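Local coordinates for protein UDP-glucose 4-epimerase (Campylobacter jejuni subsp. jejuni serotype O:2, PDB 7K3P) that interconverts UDP-glucose and UDP-galactose as an NAD-binding 4-epimerase, and probably epimerises the N-acetylated UDP-sugars as well, at residues A[238-243]-A[277-282]; A[230-235]-A[297-302]. The protein carries 2 engineered substitutions. All coordinates share one frame; numbering follows the deposited sequence.

Contact 1: residues A[238-243]-A[277-282]; sequences DGTCIR and GFSVKE. With ACT (acetate ion), chain G.
Ser-279 OG is held between two partners: it donates to Asp-238 OD2 at 2.5 Å, on the syn side of the carboxylate, and accepts from the backbone N of Glu-282. The second bond is half of a capping box at the start of helix 280-291. In its return half Ser-279 N comes to Glu-282 OE1 at 2.8 Å, from above the carboxylate plane. Asp-238 therefore reaches the helix N-terminus through the N-cap hydroxyl, and the positive end of the helix dipole would probably favour its negative charge. The other carboxylate oxygen, OD1, works inside its own segment. Thr-240 N meets it nearly along the C-O axis in an Asx turn, and Thr-240 OG1 donates to Asp-238 OD1 at 2.6 Å, on the syn side but tilted out of the carboxylate plane. With OG1 set between the backbone N and the carbonyl carbon (chi1 64°), Thr-240 can also take Lys-281 N on that oxygen, in a long but straight bond of 3.3 Å. Lys-281 lays its CB against Asp-238 OD2 and runs past the aspartate in the opposite direction. Further along, a short antiparallel ladder joins strands 242-246 and 278-279. Its hydrogen-bonded pair links Arg-243 N to Phe-278 O at 2.9 Å and Phe-278 N to Arg-243 O at 2.8 Å, while Ile-242 packs CG2 over Gly-277 CA. The Arg-243 chain bends at chi2 (-61°), and NH1 turns back to Ile-242 O. An acetate, probably from the crystallisation liquor, is gripped side-on: Arg-243 NE donates to acetate OXT at 2.8 Å and NH2 to acetate O at 3.0 Å.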
loop_
_atom_site.group_PDB
_atom_site.type_symbol
_atom_site.label_atom_id
_atom_site.label_comp_id
_atom_site.label_asym_id
_atom_site.label_seq_id
_atom_site.Cartn_x
_atom_site.Cartn_y
_atom_site.Cartn_z
ATOM N N ASP A 238 32.932 -3.011 22.358
ATOM C CA ASP A 238 33.319 -4.295 22.942
ATOM C C ASP A 238 33.393 -5.452 21.928
ATOM O O ASP A 238 33.457 -6.618 22.322
ATOM C CB ASP A 238 32.394 -4.660 24.109
ATOM C CG ASP A 238 30.943 -4.869 23.673
ATOM O OD1 ASP A 238 30.699 -5.174 22.489
ATOM O OD2 ASP A 238 30.043 -4.744 24.524
ATOM N N GLY A 239 33.377 -5.134 20.635
ATOM C CA GLY A 239 33.455 -6.154 19.603
ATOM C C GLY A 239 32.145 -6.853 19.244
ATOM O O GLY A 239 32.116 -7.644 18.307
ATOM N N THR A 240 31.066 -6.579 19.980
ATOM C CA THR A 240 29.773 -7.200 19.679
ATOM C C THR A 240 28.831 -6.215 18.975
ATOM O O THR A 240 29.110 -5.011 18.924
ATOM C CB THR A 240 29.090 -7.800 20.930
ATOM O OG1 THR A 240 28.762 -6.761 21.866
ATOM C CG2 THR A 240 30.001 -8.826 21.603
ATOM N N CYS A 241 27.731 -6.731 18.422
ATOM C CA CYS A 241 26.791 -5.906 17.664
ATOM C C CYS A 241 26.108 -4.842 18.533
ATOM O O CYS A 241 25.815 -5.074 19.702
ATOM C CB CYS A 241 25.728 -6.789 16.975
ATOM S SG CYS A 241 26.386 -7.622 15.487
ATOM N N ILE A 242 25.863 -3.679 17.936
ATOM C CA ILE A 242 25.149 -2.597 18.598
ATOM C C ILE A 242 23.762 -2.425 17.963
ATOM O O ILE A 242 23.631 -2.255 16.746
ATOM C CB ILE A 242 25.948 -1.275 18.517
ATOM C CG1 ILE A 242 27.245 -1.408 19.331
ATOM C CG2 ILE A 242 25.102 -0.103 19.028
ATOM C CD1 ILE A 242 28.173 -0.212 19.245
ATOM N N ARG A 243 22.725 -2.487 18.789
ATOM C CA ARG A 243 21.361 -2.334 18.289
ATOM C C ARG A 243 20.563 -1.345 19.130
ATOM O O ARG A 243 20.991 -0.952 20.214
ATOM C CB ARG A 243 20.639 -3.688 18.242
ATOM C CG ARG A 243 21.228 -4.651 17.214
ATOM C CD ARG A 243 21.121 -4.076 15.809
ATOM N NE ARG A 243 21.528 -5.042 14.785
ATOM C CZ ARG A 243 22.772 -5.193 14.335
ATOM N NH1 ARG A 243 23.760 -4.452 14.821
ATOM N NH2 ARG A 243 23.032 -6.095 13.390
ATOM N N GLY A 277 23.000 3.066 20.645
ATOM C CA GLY A 277 22.525 1.715 20.845
ATOM C C GLY A 277 23.074 1.074 22.098
ATOM O O GLY A 277 23.667 1.744 22.951
ATOM N N PHE A 278 22.835 -0.227 22.222
ATOM C CA PHE A 278 23.415 -1.043 23.284
ATOM C C PHE A 278 24.030 -2.268 22.612
ATOM O O PHE A 278 23.508 -2.739 21.599
ATOM C CB PHE A 278 22.330 -1.475 24.280
ATOM C CG PHE A 278 21.592 -0.310 24.914
ATOM C CD1 PHE A 278 22.107 0.334 26.039
ATOM C CD2 PHE A 278 20.394 0.147 24.373
ATOM C CE1 PHE A 278 21.428 1.409 26.626
ATOM C CE2 PHE A 278 19.697 1.227 24.952
ATOM C CZ PHE A 278 20.214 1.853 26.081
ATOM N N SER A 279 25.130 -2.783 23.164
ATOM C CA SER A 279 25.799 -3.941 22.571
ATOM C C SER A 279 25.208 -5.239 23.117
ATOM O O SER A 279 24.499 -5.233 24.134
ATOM C CB SER A 279 27.309 -3.888 22.828
ATOM O OG SER A 279 27.602 -4.232 24.166
ATOM N N VAL A 280 25.482 -6.344 22.423
ATOM C CA VAL A 280 25.019 -7.666 22.843
ATOM C C VAL A 280 25.580 -7.990 24.219
ATOM O O VAL A 280 24.889 -8.523 25.085
ATOM C CB VAL A 280 25.484 -8.760 21.853
ATOM C CG1 VAL A 280 25.085 -10.141 22.354
ATOM C CG2 VAL A 280 24.911 -8.500 20.448
ATOM N N LYS A 281 26.852 -7.663 24.400
ATOM C CA LYS A 281 27.561 -7.921 25.638
ATOM C C LYS A 281 26.953 -7.104 26.788
ATOM O O LYS A 281 26.740 -7.620 27.892
ATOM C CB LYS A 281 29.031 -7.557 25.439
ATOM C CG LYS A 281 30.018 -8.412 26.207
ATOM C CD LYS A 281 31.462 -7.929 25.951
ATOM C CE LYS A 281 32.443 -8.494 26.986
ATOM N NZ LYS A 281 33.884 -8.327 26.602
ATOM N N GLU A 282 26.661 -5.833 26.523
ATOM C CA GLU A 282 26.026 -4.980 27.528
ATOM C C GLU A 282 24.670 -5.541 27.972
ATOM O O GLU A 282 24.392 -5.653 29.176
ATOM C CB GLU A 282 25.882 -3.553 26.998
ATOM C CG GLU A 282 27.218 -2.788 26.932
ATOM C CD GLU A 282 27.131 -1.499 26.115
ATOM O OE1 GLU A 282 26.137 -1.337 25.369
ATOM O OE2 GLU A 282 28.057 -0.654 26.213
HETATM C C ACT G . 20.066 -7.372 12.554
HETATM O O ACT G . 21.094 -8.002 12.180
HETATM O OXT ACT G . 19.944 -7.129 13.781
HETATM C CH3 ACT G . 19.011 -6.942 11.582
#

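Contact 2: residues A[230-235]-A[297-302]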
loop_
_atom_site.group_PDB
_atom_site.type_symbol
_atom_site.label_atom_id
_atom_site.label_comp_id
_atom_site.label_asym_id
_atom_site.label_seq_id
_atom_site.Cartn_x
_atom_site.Cartn_y
_atom_site.Cartn_z
ATOM N N PHE A 230 26.754 -13.834 18.037
ATOM C CA PHE A 230 27.315 -14.034 16.707
ATOM C C PHE A 230 28.360 -12.987 16.379
ATOM O O PHE A 230 28.028 -11.908 15.880
ATOM C CB PHE A 230 26.208 -14.037 15.657
ATOM C CG PHE A 230 25.273 -15.200 15.786
ATOM C CD1 PHE A 230 25.672 -16.473 15.401
ATOM C CD2 PHE A 230 24.000 -15.027 16.304
ATOM C CE1 PHE A 230 24.807 -17.557 15.524
ATOM C CE2 PHE A 230 23.136 -16.097 16.431
ATOM C CZ PHE A 230 23.540 -17.366 16.038
ATOM N N GLY A 231 29.623 -13.304 16.666
ATOM C CA GLY A 231 30.724 -12.395 16.388
ATOM C C GLY A 231 31.071 -11.520 17.582
ATOM O O GLY A 231 30.180 -10.908 18.198
ATOM N N ASP A 232 32.363 -11.464 17.911
ATOM C CA ASP A 232 32.847 -10.640 19.009
ATOM C C ASP A 232 34.068 -9.841 18.577
ATOM O O ASP A 232 34.819 -9.343 19.416
ATOM C CB ASP A 232 33.162 -11.486 20.252
ATOM C CG ASP A 232 34.373 -12.407 20.058
ATOM O OD1 ASP A 232 34.759 -12.687 18.898
ATOM O OD2 ASP A 232 34.924 -12.871 21.079
ATOM N N ASP A 233 34.241 -9.698 17.265
ATOM C CA ASP A 233 35.374 -8.952 16.716
ATOM C C ASP A 233 34.951 -7.840 15.752
ATOM O O ASP A 233 35.680 -7.501 14.811
ATOM C CB ASP A 233 36.351 -9.906 16.021
ATOM C CG ASP A 233 35.746 -10.575 14.805
ATOM O OD1 ASP A 233 34.519 -10.458 14.598
ATOM O OD2 ASP A 233 36.494 -11.235 14.058
ATOM N N TYR A 234 33.772 -7.269 15.976
ATOM C CA TYR A 234 33.342 -6.131 15.171
ATOM C C TYR A 234 34.079 -4.865 15.589
ATOM O O TYR A 234 34.621 -4.792 16.699
ATOM C CB TYR A 234 31.835 -5.919 15.302
ATOM C CG TYR A 234 31.005 -6.960 14.591
ATOM C CD1 TYR A 234 30.865 -6.932 13.207
ATOM C CD2 TYR A 234 30.349 -7.959 15.296
ATOM C CE1 TYR A 234 30.102 -7.873 12.540
ATOM C CE2 TYR A 234 29.570 -8.906 14.636
ATOM C CZ TYR A 234 29.454 -8.853 13.258
ATOM O OH TYR A 234 28.700 -9.781 12.573
ATOM N N ASP A 235 34.086 -3.873 14.701
ATOM C CA ASP A 235 34.651 -2.557 14.990
ATOM C C ASP A 235 33.714 -1.753 15.896
ATOM O O ASP A 235 33.203 -0.709 15.494
ATOM C CB ASP A 235 34.878 -1.780 13.692
ATOM C CG ASP A 235 35.667 -0.496 13.911
ATOM O OD1 ASP A 235 36.314 -0.377 14.976
ATOM O OD2 ASP A 235 35.648 0.387 13.023
ATOM N N VAL A 297 25.186 -18.496 27.766
ATOM C CA VAL A 297 25.569 -17.805 26.531
ATOM C C VAL A 297 26.846 -18.373 25.905
ATOM O O VAL A 297 27.809 -18.706 26.610
ATOM C CB VAL A 297 25.665 -16.261 26.699
ATOM C CG1 VAL A 297 25.367 -15.845 28.128
ATOM C CG2 VAL A 297 27.018 -15.745 26.234
ATOM N N GLU A 298 26.838 -18.490 24.576
ATOM C CA GLU A 298 27.968 -19.048 23.842
ATOM C C GLU A 298 28.411 -18.135 22.710
ATOM O O GLU A 298 27.585 -17.554 21.997
ATOM C CB GLU A 298 27.621 -20.429 23.271
ATOM C CG GLU A 298 28.729 -21.456 23.436
ATOM C CD GLU A 298 28.752 -22.057 24.827
ATOM O OE1 GLU A 298 27.778 -22.762 25.178
ATOM O OE2 GLU A 298 29.740 -21.825 25.565
ATOM N N LEU A 299 29.724 -18.013 22.553
ATOM C CA LEU A 299 30.310 -17.254 21.463
ATOM C C LEU A 299 30.146 -18.024 20.167
ATOM O O LEU A 299 30.434 -19.221 20.105
ATOM C CB LEU A 299 31.795 -17.046 21.732
ATOM C CG LEU A 299 32.288 -15.613 21.895
ATOM C CD1 LEU A 299 31.467 -14.914 22.963
ATOM C CD2 LEU A 299 33.771 -15.588 22.255
ATOM N N ALA A 300 29.682 -17.342 19.127
ATOM C CA ALA A 300 29.611 -17.936 17.798
ATOM C C ALA A 300 30.336 -17.040 16.814
ATOM O O ALA A 300 30.637 -15.887 17.132
ATOM C CB ALA A 300 28.170 -18.132 17.373
ATOM N N PRO A 301 30.614 -17.560 15.610
ATOM C CA PRO A 301 31.238 -16.743 14.562
ATOM C C PRO A 301 30.306 -15.626 14.122
ATOM O O PRO A 301 29.106 -15.667 14.410
ATOM C CB PRO A 301 31.403 -17.734 13.399
ATOM C CG PRO A 301 31.437 -19.097 14.071
ATOM C CD PRO A 301 30.446 -18.964 15.199
ATOM N N ARG A 302 30.852 -14.643 13.418
ATOM C CA ARG A 302 30.033 -13.638 12.774
ATOM C C ARG A 302 28.993 -14.303 11.879
ATOM O O ARG A 302 29.258 -15.312 11.223
ATOM C CB ARG A 302 30.893 -12.733 11.902
ATOM C CG ARG A 302 31.828 -11.818 12.652
ATOM C CD ARG A 302 32.263 -10.737 11.710
ATOM N NE ARG A 302 33.240 -9.849 12.313
ATOM C CZ ARG A 302 33.740 -8.790 11.698
ATOM N NH1 ARG A 302 33.337 -8.501 10.467
ATOM N NH2 ARG A 302 34.635 -8.028 12.312
HETATM O O HOH W 1 32.987 -15.406 17.910
#
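Arg-302 clasps Asp-233 with two nitrogens, NE donating to OD1 at 2.7 Å in a salt bridge and NH2 to the backbone O at 2.8 Å. This grip lies just past the end of a two-stranded parallel sheet, strands 226-230 and 296-300, where both strands run on into loops. Asp-233 OD1 comes in at the guanidinium edge and is met on its syn side, well out of the carboxylate plane; a weak bond from NH2 reaches the same oxygen. The two flat groups stand almost upright to each other, their planes 82° apart. One face of the guanidinium lies on the Tyr-234 ring, with planes at 17° and centres 4.2 Å apart, an off-centre cation-pi stack in which CD1 sits over the middle of the guanidinium. The arginine chain is extended from CG to NE, and this carries its methylenes along the tyrosine, CG beside OH and CD against CE1. Salt bridge and stack together should fix the rotation of the guanidinium, although the residue is exposed. Closer to the sheet, Gly-231 N donates to Ala-300 O at 2.8 Å, from above the carbonyl plane. A water close to Ala-300 O appears to link the two segments, its other leg, to Asp-232 OD1, being long and weak. Leu-299 reaches the Asp-232 carboxylate with CD2, the two side chains crossing at about a right angle. Phe-230 and Ala-300 pair in parallel register with side chains on one face of the sheet. Here Ala-300 CB rests 3.6 Å from Phe-230 CD1, and Pro-301 O lies at the edge of the phenyl ring.

Overall arrangement
Contacts 1 and 2 lie side by side on the same flank of the chain, their centres about 10 Å apart. Segments 230-235 and 238-243 follow each other along the connection from strand 226-230 to strand 242-246, and helix 280-291 leads from 277-282 directly to strand 296-300. They meet where Gly-239 O and Tyr-234 N probably hydrogen-bond at 2.9 Å, and Cys-241 SG packs 3.5 Å from Tyr-234 CE2, so the ring stacked on Arg-302 also touches contact 1. Both sit apart from the seven-stranded parallel sheet of the Rossmann-type domain. Contact 1 is nearer the cofactor, the Arg-243 side chain being about 12 Å from NAD.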